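Local structure of DNA ligase (Archaeoglobus fulgidus, 3GDE) at residues Glu172-Asp177 and Pro456-Leu461. The protein probably seals nicks in double-stranded DNA during replication, recombination and repair, joining 3'-hydroxyl and 5'-phosphate ends at the expense of ATP. Numbering follows the deposited sequence.
Sequences EGIMRD and PVTGKL
The peptide groups of Pro456 and Val457 are the flat units that meet the first turn of the helix beginning at Glu172. At the oxygen edge of the Val457 peptide, Ile174 N hydrogen-bonds to Val457 O at 3.3 Å, in the plane of the Val457 carbonyl and on a lone pair; Ile174 CG1 and CD1 lie off to one side of that plane, beyond the oxygen. Gly173 N gives its hydrogen to Pro456 O at 3.2 Å, approaching tilted 21° from the plane of the Pro456 carbonyl. This is a helix N-terminus receiving the carbonyls of a beta-hairpin loop: residues 456-461 link the antiparallel strands 446-454 and 461-467 of the OB domain, while the helix belongs to the N-terminal DNA-binding domain. The contact therefore joins the two domains directly, in keeping with the closed form of this ligase. N-H groups in a first helical turn have no carbonyl of their own helix to bind, and here the loop supplies two; the positive end of the helix dipole should favour them further.

The backbones come this close because Gly173 has no side chain, its CA lying 3.9 Å from Val457 CA. In Ile174, CG1 turns in beside its own backbone N (chi1 -73°), which brings it to 3.4 Å from Val457 O, the oxygen that this N-H binds. Its CG1 also meets Val457 CG2, the two side chains crossing at about a right angle, and Ile29 and Thr26 of helix 22-34 touch Ile174 as well. Glu172 sends its carboxylate away from the loop to Lys52 and Tyr194, within the N-terminal domain. On the loop side, Asp455 accepts from Val457 N, and Thr458 forms an ST turn in which Lys460 N donates to OG1 at 3.2 Å. Farther out along Ile174, CD1 ends 4.2 Å from Thr458 CG2.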
loop_
_atom_site.group_PDB
_atom_site.type_symbol
_atom_site.label_atom_id
_atom_site.label_comp_id
_atom_site.label_asym_id
_atom_site.label_seq_id
_atom_site.Cartn_x
_atom_site.Cartn_y
_atom_site.Cartn_z
ATOM N N GLU A 172 -9.657 1.825 6.259
ATOM C CA GLU A 172 -8.749 1.955 7.385
ATOM C C GLU A 172 -9.319 2.883 8.450
ATOM O O GLU A 172 -9.200 2.599 9.642
ATOM C CB GLU A 172 -7.420 2.525 6.877
ATOM C CG GLU A 172 -6.192 1.823 7.406
ATOM C CD GLU A 172 -5.784 0.632 6.565
ATOM O OE1 GLU A 172 -6.598 -0.318 6.416
ATOM O OE2 GLU A 172 -4.626 0.638 6.071
ATOM N N GLY A 173 -9.935 3.984 8.007
ATOM C CA GLY A 173 -10.524 4.992 8.889
ATOM C C GLY A 173 -11.669 4.448 9.735
ATOM O O GLY A 173 -11.724 4.662 10.943
ATOM N N ILE A 174 -12.591 3.736 9.096
ATOM C CA ILE A 174 -13.682 3.101 9.829
ATOM C C ILE A 174 -13.139 2.084 10.845
ATOM O O ILE A 174 -13.548 2.087 12.010
ATOM C CB ILE A 174 -14.707 2.486 8.875
ATOM C CG1 ILE A 174 -15.511 3.607 8.212
ATOM C CG2 ILE A 174 -15.609 1.476 9.612
ATOM C CD1 ILE A 174 -16.326 3.164 7.008
ATOM N N MET A 175 -12.182 1.262 10.421
ATOM C CA MET A 175 -11.586 0.264 11.314
ATOM C C MET A 175 -10.872 0.839 12.545
ATOM O O MET A 175 -11.043 0.312 13.645
ATOM C CB MET A 175 -10.667 -0.676 10.547
ATOM C CG MET A 175 -11.418 -1.678 9.694
ATOM S SD MET A 175 -12.627 -2.650 10.622
ATOM C CE MET A 175 -11.536 -3.460 11.809
ATOM N N ARG A 176 -10.076 1.899 12.347
ATOM C CA ARG A 176 -9.435 2.642 13.450
ATOM C C ARG A 176 -10.509 3.103 14.440
ATOM O O ARG A 176 -10.384 2.891 15.641
ATOM C CB ARG A 176 -8.618 3.849 12.922
ATOM C CG ARG A 176 -8.449 5.015 13.933
ATOM C CD ARG A 176 -7.995 6.354 13.324
ATOM N NE ARG A 176 -8.673 6.679 12.066
ATOM C CZ ARG A 176 -9.556 7.666 11.889
ATOM N NH1 ARG A 176 -9.892 8.472 12.894
ATOM N NH2 ARG A 176 -10.107 7.850 10.689
ATOM N N ASP A 177 -11.567 3.705 13.907
ATOM C CA ASP A 177 -12.648 4.267 14.704
ATOM C C ASP A 177 -13.457 3.188 15.431
ATOM O O ASP A 177 -13.912 3.403 16.561
ATOM C CB ASP A 177 -13.581 5.107 13.819
ATOM C CG ASP A 177 -12.956 6.427 13.368
ATOM O OD1 ASP A 177 -11.878 6.799 13.861
ATOM O OD2 ASP A 177 -13.561 7.108 12.514
ATOM N N PRO A 456 -9.605 6.813 1.973
ATOM C CA PRO A 456 -9.012 5.932 2.982
ATOM C C PRO A 456 -9.925 5.590 4.179
ATOM O O PRO A 456 -9.608 4.672 4.923
ATOM C CB PRO A 456 -7.776 6.711 3.439
ATOM C CG PRO A 456 -8.152 8.124 3.244
ATOM C CD PRO A 456 -8.997 8.153 2.000
ATOM N N VAL A 457 -11.036 6.301 4.363
ATOM C CA VAL A 457 -11.966 5.915 5.428
ATOM C C VAL A 457 -12.886 4.748 5.045
ATOM O O VAL A 457 -13.103 3.839 5.854
ATOM C CB VAL A 457 -12.711 7.119 6.151
ATOM C CG1 VAL A 457 -12.202 8.492 5.704
ATOM C CG2 VAL A 457 -14.261 6.982 6.101
ATOM N N THR A 458 -13.375 4.755 3.804
ATOM C CA THR A 458 -14.284 3.727 3.321
ATOM C C THR A 458 -13.618 2.676 2.419
ATOM O O THR A 458 -14.213 1.634 2.126
ATOM C CB THR A 458 -15.464 4.355 2.539
ATOM O OG1 THR A 458 -14.966 5.015 1.364
ATOM C CG2 THR A 458 -16.226 5.359 3.412
ATOM N N GLY A 459 -12.401 2.971 1.958
ATOM C CA GLY A 459 -11.716 2.157 0.947
ATOM C C GLY A 459 -12.330 2.217 -0.453
ATOM O O GLY A 459 -11.950 1.454 -1.343
ATOM N N LYS A 460 -13.294 3.106 -0.652
ATOM C CA LYS A 460 -13.923 3.254 -1.968
ATOM C C LYS A 460 -12.986 3.959 -2.957
ATOM O O LYS A 460 -12.161 4.779 -2.559
ATOM C CB LYS A 460 -15.263 3.982 -1.845
ATOM C CG LYS A 460 -16.358 3.110 -1.222
ATOM C CD LYS A 460 -17.420 3.929 -0.507
ATOM C CE LYS A 460 -18.672 4.065 -1.332
ATOM N NZ LYS A 460 -19.831 4.515 -0.496
ATOM N N LEU A 461 -13.106 3.612 -4.237
ATOM C CA LEU A 461 -12.317 4.248 -5.294
ATOM C C LEU A 461 -13.150 5.318 -5.972
ATOM O O LEU A 461 -14.245 5.033 -6.474
ATOM C CB LEU A 461 -11.836 3.232 -6.339
ATOM C CG LEU A 461 -10.549 2.414 -6.191
ATOM C CD1 LEU A 461 -9.607 2.947 -5.094
ATOM C CD2 LEU A 461 -10.871 0.980 -5.941
#